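MATE family efflux transporter (PDB 6IDP) probably exports drugs and other toxic compounds across the bacterial membrane, changing conformation in an H+-dependent way as a MATE-family multidrug transporter. Local coordinates at residues Thr170-Phe181 with Ala192-Gly203. Numbering follows the deposited sequence.
Sequences TSVLNLILDPIF and AAIATIIAFGVG. With OLC ((2R)-2,3-dihydroxypropyl (9Z)-octadec-9-enoate), chain O; OLC ((2R)-2,3-dihydroxypropyl (9Z)-octadec-9-enoate), chain B.
Ala199 faces Thr170 and Asn174 across the closely packed helices of Thr170-Phe181 and Ala192-Gly203, whose axes pass 8.2 Å apart and run roughly antiparallel at 146°. Its small methyl leaves room for the opposite backbone, with Ala199 CB 3.6 Å from Thr170 O. One turn away, Asn174 OD1 and Asp178 OD1 each lie 3.5 Å from Ala195 CB, which faces the pair. At the Thr170 end the fit is equally close, because Gly203 has no side chain to obstruct Thr170 CG2, which rests 3.9 Å from Gly203 CA; Thr170 OG1 is held within its own helix by Leu166 O.

Asn174 supplies the direct polar link. A chi1 of -158° carries its amide away from the backbone N and across to Thr196, where ND2 donates a nearly straight bond (165°) of 3.2 Å to OG1, which lies close to the amide plane. Beside it, a water hydrogen-bonded to Asp178 OD1 and Ala192 O links the Asp178 side chain to the backbone of the facing helix.

The other flank is apolar and more open, a border of partly exposed side chains. Leu173 CD2 reaches Val202 CG2 at 3.7 Å, Leu177 CD1 meets Ile198 CG2, and the broad Phe181 ring receives Ile194 CG2 over one face in a CH-pi contact, while Ile198 CD1 approaches CZ obliquely.

Monoolein tails pack against Phe200 and Asn174 near the polar side. Joined by a short connection, this hairpin of membrane helices is flanked by helix 5-39, whose Phe31 touches Asn174 and Asp178 and whose Asp35 lies close to Asp178, and by helix 124-156, which meets Ile194 and Phe200.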
loop_
_atom_site.group_PDB
_atom_site.type_symbol
_atom_site.label_atom_id
_atom_site.label_comp_id
_atom_site.label_asym_id
_atom_site.label_seq_id
_atom_site.Cartn_x
_atom_site.Cartn_y
_atom_site.Cartn_z
ATOM N N THR A 170 -2.168 -2.699 -17.575
ATOM C CA THR A 170 -3.242 -1.754 -17.289
ATOM C C THR A 170 -2.708 -0.329 -17.137
ATOM O O THR A 170 -3.398 0.633 -17.474
ATOM C CB THR A 170 -4.027 -2.150 -16.020
ATOM O OG1 THR A 170 -3.137 -2.204 -14.898
ATOM C CG2 THR A 170 -4.694 -3.508 -16.205
ATOM N N SER A 171 -1.481 -0.198 -16.637
ATOM C CA SER A 171 -0.842 1.111 -16.504
ATOM C C SER A 171 -0.599 1.757 -17.863
ATOM O O SER A 171 -0.883 2.937 -18.057
ATOM C CB SER A 171 0.486 0.996 -15.750
ATOM O OG SER A 171 0.280 0.593 -14.410
ATOM N N VAL A 172 -0.062 0.975 -18.794
ATOM C CA VAL A 172 0.187 1.450 -20.149
ATOM C C VAL A 172 -1.131 1.735 -20.856
ATOM O O VAL A 172 -1.292 2.775 -21.499
ATOM C CB VAL A 172 1.006 0.429 -20.969
ATOM C CG1 VAL A 172 0.864 0.691 -22.462
ATOM C CG2 VAL A 172 2.465 0.467 -20.554
ATOM N N LEU A 173 -2.079 0.812 -20.717
ATOM C CA LEU A 173 -3.385 0.959 -21.346
ATOM C C LEU A 173 -4.106 2.206 -20.834
ATOM O O LEU A 173 -4.706 2.945 -21.613
ATOM C CB LEU A 173 -4.235 -0.293 -21.106
ATOM C CG LEU A 173 -5.521 -0.431 -21.919
ATOM C CD1 LEU A 173 -5.251 -0.176 -23.394
ATOM C CD2 LEU A 173 -6.131 -1.812 -21.721
ATOM N N ASN A 174 -4.031 2.449 -19.529
ATOM C CA ASN A 174 -4.654 3.631 -18.940
ATOM C C ASN A 174 -3.957 4.911 -19.391
ATOM O O ASN A 174 -4.594 5.953 -19.547
ATOM C CB ASN A 174 -4.646 3.540 -17.411
ATOM C CG ASN A 174 -5.702 4.421 -16.765
ATOM O OD1 ASN A 174 -6.196 5.373 -17.372
ATOM N ND2 ASN A 174 -6.042 4.115 -15.518
ATOM N N LEU A 175 -2.647 4.823 -19.600
ATOM C CA LEU A 175 -1.863 5.964 -20.069
ATOM C C LEU A 175 -2.302 6.372 -21.474
ATOM O O LEU A 175 -2.450 7.554 -21.766
ATOM C CB LEU A 175 -0.369 5.625 -20.045
ATOM C CG LEU A 175 0.673 6.739 -20.212
ATOM C CD1 LEU A 175 0.977 7.025 -21.681
ATOM C CD2 LEU A 175 0.256 8.009 -19.475
ATOM N N ILE A 176 -2.520 5.382 -22.333
ATOM C CA ILE A 176 -2.941 5.626 -23.710
ATOM C C ILE A 176 -4.374 6.156 -23.792
ATOM O O ILE A 176 -4.657 7.086 -24.547
ATOM C CB ILE A 176 -2.833 4.343 -24.563
ATOM C CG1 ILE A 176 -1.382 3.865 -24.631
ATOM C CG2 ILE A 176 -3.378 4.579 -25.962
ATOM C CD1 ILE A 176 -1.201 2.576 -25.408
ATOM N N LEU A 177 -5.273 5.563 -23.014
ATOM C CA LEU A 177 -6.686 5.933 -23.057
ATOM C C LEU A 177 -6.963 7.275 -22.382
ATOM O O LEU A 177 -7.969 7.925 -22.671
ATOM C CB LEU A 177 -7.539 4.842 -22.406
ATOM C CG LEU A 177 -7.581 3.501 -23.142
ATOM C CD1 LEU A 177 -8.348 2.462 -22.338
ATOM C CD2 LEU A 177 -8.191 3.670 -24.524
ATOM N N ASP A 178 -6.064 7.684 -21.491
ATOM C CA ASP A 178 -6.254 8.895 -20.696
ATOM C C ASP A 178 -6.487 10.156 -21.545
ATOM O O ASP A 178 -7.528 10.795 -21.403
ATOM C CB ASP A 178 -5.060 9.104 -19.752
ATOM C CG ASP A 178 -5.462 9.100 -18.288
ATOM O OD1 ASP A 178 -6.604 8.697 -17.982
ATOM O OD2 ASP A 178 -4.631 9.493 -17.442
ATOM N N PRO A 179 -5.543 10.517 -22.440
ATOM C CA PRO A 179 -5.801 11.779 -23.145
ATOM C C PRO A 179 -6.944 11.687 -24.156
ATOM O O PRO A 179 -7.531 12.710 -24.507
ATOM C CB PRO A 179 -4.474 12.057 -23.852
ATOM C CG PRO A 179 -3.916 10.709 -24.114
ATOM C CD PRO A 179 -4.311 9.866 -22.928
ATOM N N ILE A 180 -7.252 10.476 -24.611
ATOM C CA ILE A 180 -8.313 10.274 -25.593
ATOM C C ILE A 180 -9.690 10.568 -25.002
ATOM O O ILE A 180 -10.522 11.218 -25.634
ATOM C CB ILE A 180 -8.293 8.833 -26.149
ATOM C CG1 ILE A 180 -6.966 8.556 -26.859
ATOM C CG2 ILE A 180 -9.461 8.604 -27.097
ATOM C CD1 ILE A 180 -6.878 7.177 -27.473
ATOM N N PHE A 181 -9.931 10.096 -23.785
ATOM C CA PHE A 181 -11.218 10.318 -23.137
ATOM C C PHE A 181 -11.298 11.696 -22.488
ATOM O O PHE A 181 -12.342 12.346 -22.534
ATOM C CB PHE A 181 -11.495 9.229 -22.101
ATOM C CG PHE A 181 -12.000 7.945 -22.697
ATOM C CD1 PHE A 181 -13.354 7.758 -22.919
ATOM C CD2 PHE A 181 -11.122 6.931 -23.042
ATOM C CE1 PHE A 181 -13.824 6.581 -23.471
ATOM C CE2 PHE A 181 -11.586 5.750 -23.594
ATOM C CZ PHE A 181 -12.938 5.576 -23.810
ATOM N N ALA A 192 -10.973 10.579 -17.213
ATOM C CA ALA A 192 -9.903 9.901 -16.494
ATOM C C ALA A 192 -10.425 8.650 -15.794
ATOM O O ALA A 192 -9.769 7.607 -15.795
ATOM C CB ALA A 192 -9.262 10.840 -15.488
ATOM N N ALA A 193 -11.607 8.764 -15.196
ATOM C CA ALA A 193 -12.229 7.648 -14.500
ATOM C C ALA A 193 -12.666 6.569 -15.487
ATOM O O ALA A 193 -12.529 5.374 -15.216
ATOM C CB ALA A 193 -13.412 8.130 -13.681
ATOM N N ILE A 194 -13.194 7.001 -16.629
ATOM C CA ILE A 194 -13.614 6.084 -17.683
ATOM C C ILE A 194 -12.420 5.321 -18.250
ATOM O O ILE A 194 -12.503 4.116 -18.498
ATOM C CB ILE A 194 -14.338 6.835 -18.815
ATOM C CG1 ILE A 194 -15.613 7.486 -18.281
ATOM C CG2 ILE A 194 -14.657 5.899 -19.972
ATOM C CD1 ILE A 194 -16.254 8.456 -19.238
ATOM N N ALA A 195 -11.305 6.021 -18.440
ATOM C CA ALA A 195 -10.075 5.385 -18.898
ATOM C C ALA A 195 -9.605 4.330 -17.897
ATOM O O ALA A 195 -9.080 3.285 -18.280
ATOM C CB ALA A 195 -8.989 6.428 -19.126
ATOM N N THR A 196 -9.806 4.610 -16.613
ATOM C CA THR A 196 -9.435 3.680 -15.555
ATOM C C THR A 196 -10.344 2.448 -15.542
ATOM O O THR A 196 -9.870 1.323 -15.362
ATOM C CB THR A 196 -9.477 4.365 -14.174
ATOM O OG1 THR A 196 -8.577 5.480 -14.163
ATOM C CG2 THR A 196 -9.076 3.390 -13.073
ATOM N N ILE A 197 -11.644 2.657 -15.735
ATOM C CA ILE A 197 -12.596 1.549 -15.767
ATOM C C ILE A 197 -12.246 0.569 -16.885
ATOM O O ILE A 197 -12.236 -0.643 -16.676
ATOM C CB ILE A 197 -14.051 2.038 -15.960
ATOM C CG1 ILE A 197 -14.488 2.911 -14.784
ATOM C CG2 ILE A 197 -15.000 0.854 -16.113
ATOM C CD1 ILE A 197 -15.836 3.586 -14.979
ATOM N N ILE A 198 -11.946 1.096 -18.067
ATOM C CA ILE A 198 -11.629 0.249 -19.210
ATOM C C ILE A 198 -10.317 -0.500 -18.993
ATOM O O ILE A 198 -10.244 -1.708 -19.219
ATOM C CB ILE A 198 -11.550 1.069 -20.509
ATOM C CG1 ILE A 198 -12.879 1.785 -20.751
ATOM C CG2 ILE A 198 -11.207 0.171 -21.689
ATOM C CD1 ILE A 198 -12.911 2.604 -22.017
ATOM N N ALA A 199 -9.294 0.219 -18.540
ATOM C CA ALA A 199 -7.990 -0.374 -18.255
ATOM C C ALA A 199 -8.090 -1.511 -17.237
ATOM O O ALA A 199 -7.655 -2.631 -17.505
ATOM C CB ALA A 199 -7.027 0.692 -17.756
ATOM N N PHE A 200 -8.661 -1.217 -16.073
ATOM C CA PHE A 200 -8.848 -2.225 -15.036
ATOM C C PHE A 200 -9.822 -3.309 -15.486
ATOM O O PHE A 200 -9.736 -4.455 -15.044
ATOM C CB PHE A 200 -9.350 -1.583 -13.743
ATOM C CG PHE A 200 -8.288 -0.850 -12.976
ATOM C CD1 PHE A 200 -6.944 -1.072 -13.230
ATOM C CD2 PHE A 200 -8.636 0.058 -11.991
ATOM C CE1 PHE A 200 -5.968 -0.394 -12.517
ATOM C CE2 PHE A 200 -7.667 0.732 -11.271
ATOM C CZ PHE A 200 -6.334 0.505 -11.534
ATOM N N GLY A 201 -10.749 -2.936 -16.362
ATOM C CA GLY A 201 -11.715 -3.878 -16.897
ATOM C C GLY A 201 -11.044 -4.909 -17.782
ATOM O O GLY A 201 -11.367 -6.098 -17.726
ATOM N N VAL A 202 -10.108 -4.447 -18.605
ATOM C CA VAL A 202 -9.326 -5.331 -19.458
ATOM C C VAL A 202 -8.478 -6.269 -18.602
ATOM O O VAL A 202 -8.326 -7.448 -18.921
ATOM C CB VAL A 202 -8.428 -4.531 -20.421
ATOM C CG1 VAL A 202 -7.421 -5.441 -21.112
ATOM C CG2 VAL A 202 -9.278 -3.806 -21.449
ATOM N N GLY A 203 -7.944 -5.739 -17.505
ATOM C CA GLY A 203 -7.184 -6.545 -16.568
ATOM C C GLY A 203 -8.025 -7.654 -15.964
ATOM O O GLY A 203 -7.562 -8.785 -15.817
HETATM C C18 OLC O . -4.400 2.967 -12.878
HETATM C C17 OLC O . -4.177 3.741 -11.596
HETATM C C16 OLC O . -5.444 3.770 -10.770
HETATM C C15 OLC O . -5.079 3.867 -9.305
HETATM C C14 OLC O . -6.237 3.384 -8.458
HETATM C C18 OLC B . -4.419 -2.678 -10.317
HETATM C C10 OLC B . -2.164 -0.365 -4.060
HETATM C C9 OLC B . -1.146 -0.918 -3.369
HETATM C C17 OLC B . -4.881 -2.658 -8.877
HETATM C C11 OLC B . -3.588 -0.808 -3.811
HETATM C C8 OLC B . -1.416 -1.990 -2.337
HETATM C C16 OLC B . -6.048 -1.704 -8.732
HETATM C C12 OLC B . -4.508 -0.181 -4.838
HETATM C C15 OLC B . -6.042 -1.079 -7.352
HETATM C C13 OLC B . -3.942 -0.396 -6.225
HETATM C C14 OLC B . -4.970 -0.014 -7.269
HETATM O O HOH W 1 -7.078 7.823 -15.086
#